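Local coordinates for uncharacterized protein (Sulfolobus tokodaii, PDB 2PD2) that is of unknown function but belongs to the DsrE/DsrF-like family, whose better-known members take part in sulfur transfer, at residues M1-V13 and D29-A43. Residues are numbered along the deposited sequence; the frame is centred on the assembly and turned at random.
Sequences MKVVVQIKDFDKV and DAEIEVVLHQSAIKA
Glu-31 OE1 is gripped twice. Lys-2 NZ meets Glu-31 OE1 in a salt bridge of 2.9 Å, from the syn side and tilted out of the carboxylate plane. A water that OE1 accepts from also takes a hydrogen bond from Met-1 N. The Lys-2 and Glu-31 side chains lie alongside each other and point the same way.

Strands 2-7 and 31-36 run parallel, in register from Lys-2 opposite Glu-31 to Ile-7 opposite Leu-36. Their ladder closes with His-37 N giving to Ile-7 O at 3.1 Å.

At the C-terminal ends of the strands, Gln-6 NE2 donates to His-37 NE2 at 2.9 Å, nearly straight at 168°. Amide and imidazole are almost coplanar, 7° apart, and the bond lies close to both planes. Lys-8 CB sits over one face of the His-37 ring, 4.0 Å from its centroid, a CH-pi contact. Gln-6 OE1 binds Tyr-105, and its NE2 also reaches Ala-107 of the second subunit.

In the following turns, Ser-39 OG accepts from Phe-10 N at 3.0 Å. Phe-10 CG is anti to the backbone N (chi1 -179°), which lays the ring against Lys-42. Lys-42 CE lies over one face of the ring, 3.8 Å from Phe-10 CG, and its NZ makes an off-centre cation-pi contact. Val-13 CG1 meets Ala-43 CB at 3.7 Å.

On one sheet face, Ile-7 CD1 packs on Val-34 CG1 at 3.7 Å, and Val-5 meets Ile-32. Helix 13-26 covers this face and links the two strands as a beta-alpha-beta unit. Helix 91-100 packs on the other face, against Gln-6, Glu-33 and Val-35. Strands 104-107 and 63-67 flank the pair within the parallel sheet.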
loop_
_atom_site.group_PDB
_atom_site.type_symbol
_atom_site.label_atom_id
_atom_site.label_comp_id
_atom_site.label_asym_id
_atom_site.label_seq_id
_atom_site.Cartn_x
_atom_site.Cartn_y
_atom_site.Cartn_z
ATOM N N MET A 1 2.775 1.764 20.711
ATOM C CA MET A 1 2.879 1.236 19.324
ATOM C C MET A 1 2.707 2.374 18.328
ATOM O O MET A 1 1.588 2.837 18.099
ATOM C CB MET A 1 1.794 0.195 19.079
ATOM C CG MET A 1 1.831 -0.397 17.692
ATOM S SD MET A 1 3.090 -1.659 17.556
ATOM C CE MET A 1 2.118 -3.104 17.900
ATOM N N LYS A 2 3.812 2.802 17.728
ATOM C CA LYS A 2 3.801 3.897 16.758
ATOM C C LYS A 2 3.452 3.418 15.347
ATOM O O LYS A 2 4.120 2.542 14.795
ATOM C CB LYS A 2 5.165 4.591 16.749
ATOM C CG LYS A 2 5.499 5.329 18.054
ATOM C CD LYS A 2 6.948 5.840 18.043
ATOM C CE LYS A 2 7.189 6.883 19.134
ATOM N NZ LYS A 2 6.893 6.357 20.493
ATOM N N VAL A 3 2.404 4.001 14.770
ATOM C CA VAL A 3 1.958 3.629 13.429
ATOM C C VAL A 3 1.783 4.855 12.536
ATOM O O VAL A 3 1.096 5.805 12.907
ATOM C CB VAL A 3 0.592 2.897 13.478
ATOM C CG1 VAL A 3 0.213 2.399 12.088
ATOM C CG2 VAL A 3 0.650 1.736 14.472
ATOM N N VAL A 4 2.428 4.847 11.375
ATOM C CA VAL A 4 2.268 5.942 10.439
ATOM C C VAL A 4 1.350 5.385 9.345
ATOM O O VAL A 4 1.685 4.420 8.653
ATOM C CB VAL A 4 3.638 6.428 9.867
ATOM C CG1 VAL A 4 4.351 5.308 9.138
ATOM C CG2 VAL A 4 3.418 7.622 8.954
ATOM N N VAL A 5 0.166 5.975 9.239
ATOM C CA VAL A 5 -0.841 5.553 8.275
ATOM C C VAL A 5 -0.869 6.427 7.024
ATOM O O VAL A 5 -0.881 7.650 7.109
ATOM C CB VAL A 5 -2.246 5.605 8.899
ATOM C CG1 VAL A 5 -3.293 5.160 7.871
ATOM C CG2 VAL A 5 -2.302 4.728 10.146
ATOM N N GLN A 6 -0.904 5.789 5.863
ATOM C CA GLN A 6 -0.952 6.519 4.601
ATOM C C GLN A 6 -2.311 6.368 3.921
ATOM O O GLN A 6 -2.874 5.279 3.891
ATOM C CB GLN A 6 0.121 5.998 3.641
ATOM C CG GLN A 6 -0.067 6.461 2.188
ATOM C CD GLN A 6 0.699 5.597 1.206
ATOM O OE1 GLN A 6 0.752 4.375 1.357
ATOM N NE2 GLN A 6 1.282 6.222 0.187
ATOM N N ILE A 7 -2.834 7.470 3.394
ATOM C CA ILE A 7 -4.093 7.454 2.648
ATOM C C ILE A 7 -3.834 8.343 1.436
ATOM O O ILE A 7 -3.482 9.511 1.592
ATOM C CB ILE A 7 -5.274 8.037 3.453
ATOM C CG1 ILE A 7 -5.436 7.294 4.779
ATOM C CG2 ILE A 7 -6.553 7.900 2.643
ATOM C CD1 ILE A 7 -6.596 7.802 5.626
ATOM N N LYS A 8 -3.999 7.796 0.234
ATOM C CA LYS A 8 -3.727 8.567 -0.978
ATOM C C LYS A 8 -4.886 8.685 -1.965
ATOM O O LYS A 8 -4.911 9.602 -2.787
ATOM C CB LYS A 8 -2.518 7.968 -1.707
ATOM C CG LYS A 8 -2.648 6.473 -2.012
ATOM C CD LYS A 8 -1.476 5.957 -2.856
ATOM C CE LYS A 8 -1.488 4.431 -3.004
ATOM N NZ LYS A 8 -1.018 3.708 -1.771
ATOM N N ASP A 9 -5.842 7.767 -1.887
ATOM C CA ASP A 9 -6.969 7.774 -2.812
ATOM C C ASP A 9 -8.227 8.367 -2.191
ATOM O O ASP A 9 -8.790 7.813 -1.243
ATOM C CB ASP A 9 -7.241 6.348 -3.305
ATOM C CG ASP A 9 -6.034 5.732 -4.003
ATOM O OD1 ASP A 9 -5.534 6.343 -4.972
ATOM O OD2 ASP A 9 -5.584 4.640 -3.585
ATOM N N PHE A 10 -8.671 9.496 -2.734
ATOM C CA PHE A 10 -9.865 10.160 -2.216
ATOM C C PHE A 10 -11.096 9.252 -2.170
ATOM O O PHE A 10 -11.848 9.277 -1.196
ATOM C CB PHE A 10 -10.195 11.410 -3.045
ATOM C CG PHE A 10 -11.396 12.164 -2.542
ATOM C CD1 PHE A 10 -11.367 12.792 -1.304
ATOM C CD2 PHE A 10 -12.563 12.227 -3.300
ATOM C CE1 PHE A 10 -12.482 13.478 -0.818
ATOM C CE2 PHE A 10 -13.688 12.910 -2.826
ATOM C CZ PHE A 10 -13.646 13.536 -1.581
ATOM N N ASP A 11 -11.299 8.448 -3.210
ATOM C CA ASP A 11 -12.463 7.577 -3.247
ATOM C C ASP A 11 -12.452 6.469 -2.200
ATOM O O ASP A 11 -13.461 5.796 -2.002
ATOM C CB ASP A 11 -12.642 6.968 -4.645
ATOM C CG ASP A 11 -11.428 6.185 -5.112
ATOM O OD1 ASP A 11 -11.524 5.542 -6.178
ATOM O OD2 ASP A 11 -10.380 6.215 -4.430
ATOM N N LYS A 12 -11.324 6.290 -1.519
ATOM C CA LYS A 12 -11.220 5.251 -0.499
ATOM C C LYS A 12 -11.073 5.817 0.907
ATOM O O LYS A 12 -10.859 5.066 1.861
ATOM C CB LYS A 12 -10.039 4.324 -0.808
ATOM C CG LYS A 12 -10.180 3.584 -2.132
ATOM C CD LYS A 12 -8.962 2.724 -2.442
ATOM C CE LYS A 12 -9.114 2.032 -3.797
ATOM N NZ LYS A 12 -7.933 1.198 -4.156
ATOM N N VAL A 13 -11.195 7.135 1.042
ATOM C CA VAL A 13 -11.067 7.765 2.349
ATOM C C VAL A 13 -12.075 7.262 3.379
ATOM O O VAL A 13 -11.709 6.958 4.512
ATOM C CB VAL A 13 -11.172 9.299 2.247
ATOM C CG1 VAL A 13 -11.305 9.909 3.640
ATOM C CG2 VAL A 13 -9.923 9.848 1.563
ATOM N N ASP A 29 -3.169 1.942 23.531
ATOM C CA ASP A 29 -2.189 3.019 23.562
ATOM C C ASP A 29 -1.434 3.225 22.253
ATOM O O ASP A 29 -0.265 3.604 22.251
ATOM C CB ASP A 29 -1.196 2.782 24.704
ATOM C CG ASP A 29 -1.868 2.806 26.066
ATOM O OD1 ASP A 29 -2.710 3.701 26.293
ATOM O OD2 ASP A 29 -1.553 1.936 26.905
ATOM N N ALA A 30 -2.102 2.978 21.134
ATOM C CA ALA A 30 -1.464 3.174 19.841
ATOM C C ALA A 30 -1.145 4.658 19.674
ATOM O O ALA A 30 -1.902 5.516 20.128
ATOM C CB ALA A 30 -2.394 2.714 18.722
ATOM N N GLU A 31 -0.011 4.950 19.043
ATOM C CA GLU A 31 0.393 6.323 18.769
ATOM C C GLU A 31 0.270 6.391 17.251
ATOM O O GLU A 31 1.119 5.876 16.524
ATOM C CB GLU A 31 1.835 6.549 19.203
ATOM C CG GLU A 31 2.152 7.981 19.547
ATOM C CD GLU A 31 3.590 8.161 19.975
ATOM O OE1 GLU A 31 4.111 7.284 20.701
ATOM O OE2 GLU A 31 4.195 9.178 19.588
ATOM N N ILE A 32 -0.792 7.030 16.778
ATOM C CA ILE A 32 -1.067 7.081 15.352
ATOM C C ILE A 32 -0.941 8.434 14.669
ATOM O O ILE A 32 -1.415 9.445 15.181
ATOM C CB ILE A 32 -2.502 6.552 15.083
ATOM C CG1 ILE A 32 -2.679 5.170 15.721
ATOM C CG2 ILE A 32 -2.776 6.485 13.581
ATOM C CD1 ILE A 32 -4.142 4.810 15.963
ATOM N N GLU A 33 -0.306 8.427 13.497
ATOM C CA GLU A 33 -0.159 9.617 12.668
ATOM C C GLU A 33 -0.698 9.242 11.293
ATOM O O GLU A 33 -0.253 8.270 10.686
ATOM C CB GLU A 33 1.302 10.048 12.509
ATOM C CG GLU A 33 1.435 11.226 11.540
ATOM C CD GLU A 33 2.872 11.677 11.320
ATOM O OE1 GLU A 33 3.683 11.586 12.260
ATOM O OE2 GLU A 33 3.184 12.146 10.207
ATOM N N VAL A 34 -1.664 10.001 10.807
ATOM C CA VAL A 34 -2.239 9.716 9.506
ATOM C C VAL A 34 -1.801 10.775 8.512
ATOM O O VAL A 34 -2.048 11.966 8.711
ATOM C CB VAL A 34 -3.775 9.698 9.557
ATOM C CG1 VAL A 34 -4.325 9.273 8.199
ATOM C CG2 VAL A 34 -4.251 8.747 10.652
ATOM N N VAL A 35 -1.157 10.331 7.442
ATOM C CA VAL A 35 -0.674 11.229 6.396
ATOM C C VAL A 35 -1.521 11.103 5.128
ATOM O O VAL A 35 -1.559 10.040 4.501
ATOM C CB VAL A 35 0.788 10.900 6.023
ATOM C CG1 VAL A 35 1.248 11.790 4.859
ATOM C CG2 VAL A 35 1.689 11.079 7.238
ATOM N N LEU A 36 -2.197 12.185 4.750
ATOM C CA LEU A 36 -3.004 12.161 3.535
ATOM C C LEU A 36 -2.312 12.923 2.409
ATOM O O LEU A 36 -1.891 14.069 2.592
ATOM C CB LEU A 36 -4.395 12.748 3.791
ATOM C CG LEU A 36 -5.256 12.023 4.839
ATOM C CD1 LEU A 36 -4.876 12.499 6.241
ATOM C CD2 LEU A 36 -6.721 12.308 4.585
ATOM N N HIS A 37 -2.168 12.269 1.255
ATOM C CA HIS A 37 -1.551 12.903 0.105
ATOM C C HIS A 37 -2.262 12.536 -1.190
ATOM O O HIS A 37 -3.258 11.798 -1.179
ATOM C CB HIS A 37 -0.041 12.604 0.032
ATOM C CG HIS A 37 0.304 11.166 -0.209
ATOM N ND1 HIS A 37 0.991 10.750 -1.328
ATOM C CD2 HIS A 37 0.126 10.061 0.556
ATOM C CE1 HIS A 37 1.220 9.451 -1.247
ATOM N NE2 HIS A 37 0.709 9.011 -0.111
ATOM N N GLN A 38 -1.756 13.056 -2.303
ATOM C CA GLN A 38 -2.399 12.855 -3.597
ATOM C C GLN A 38 -3.846 13.362 -3.452
ATOM O O GLN A 38 -4.089 14.317 -2.724
ATOM C CB GLN A 38 -2.380 11.386 -4.025
ATOM C CG GLN A 38 -0.984 10.830 -4.300
ATOM C CD GLN A 38 -1.017 9.510 -5.061
ATOM O OE1 GLN A 38 -2.069 8.882 -5.195
ATOM N NE2 GLN A 38 0.142 9.084 -5.563
ATOM N N SER A 39 -4.804 12.723 -4.111
ATOM C CA SER A 39 -6.187 13.196 -4.055
ATOM C C SER A 39 -6.862 13.120 -2.695
ATOM O O SER A 39 -7.834 13.833 -2.435
ATOM C CB SER A 39 -7.049 12.453 -5.083
ATOM O OG SER A 39 -7.197 11.091 -4.735
ATOM N N ALA A 40 -6.353 12.268 -1.814
ATOM C CA ALA A 40 -6.961 12.122 -0.499
ATOM C C ALA A 40 -6.912 13.418 0.319
ATOM O O ALA A 40 -7.678 13.590 1.266
ATOM C CB ALA A 40 -6.286 10.968 0.268
ATOM N N ILE A 41 -6.025 14.338 -0.051
ATOM C CA ILE A 41 -5.913 15.601 0.681
ATOM C C ILE A 41 -7.263 16.332 0.733
ATOM O O ILE A 41 -7.544 17.083 1.671
ATOM C CB ILE A 41 -4.862 16.542 0.024
ATOM C CG1 ILE A 41 -4.585 17.742 0.929
ATOM C CG2 ILE A 41 -5.372 17.040 -1.327
ATOM C CD1 ILE A 41 -3.872 17.381 2.217
ATOM N N LYS A 42 -8.103 16.102 -0.270
ATOM C CA LYS A 42 -9.398 16.767 -0.321
ATOM C C LYS A 42 -10.279 16.433 0.875
ATOM O O LYS A 42 -11.199 17.181 1.203
ATOM C CB LYS A 42 -10.122 16.422 -1.623
ATOM C CG LYS A 42 -9.447 17.004 -2.856
ATOM C CD LYS A 42 -10.218 16.694 -4.129
ATOM C CE LYS A 42 -10.200 15.213 -4.462
ATOM N NZ LYS A 42 -11.009 14.933 -5.689
ATOM N N ALA A 43 -9.989 15.318 1.538
ATOM C CA ALA A 43 -10.776 14.926 2.691
ATOM C C ALA A 43 -10.543 15.863 3.870
ATOM O O ALA A 43 -11.316 15.853 4.825
ATOM C CB ALA A 43 -10.455 13.484 3.096
HETATM O O HOH W 1 3.845 4.547 21.444
HETATM O O HOH W 2 -4.970 9.813 -5.692
HETATM O O HOH W 3 -3.057 6.686 -6.184
#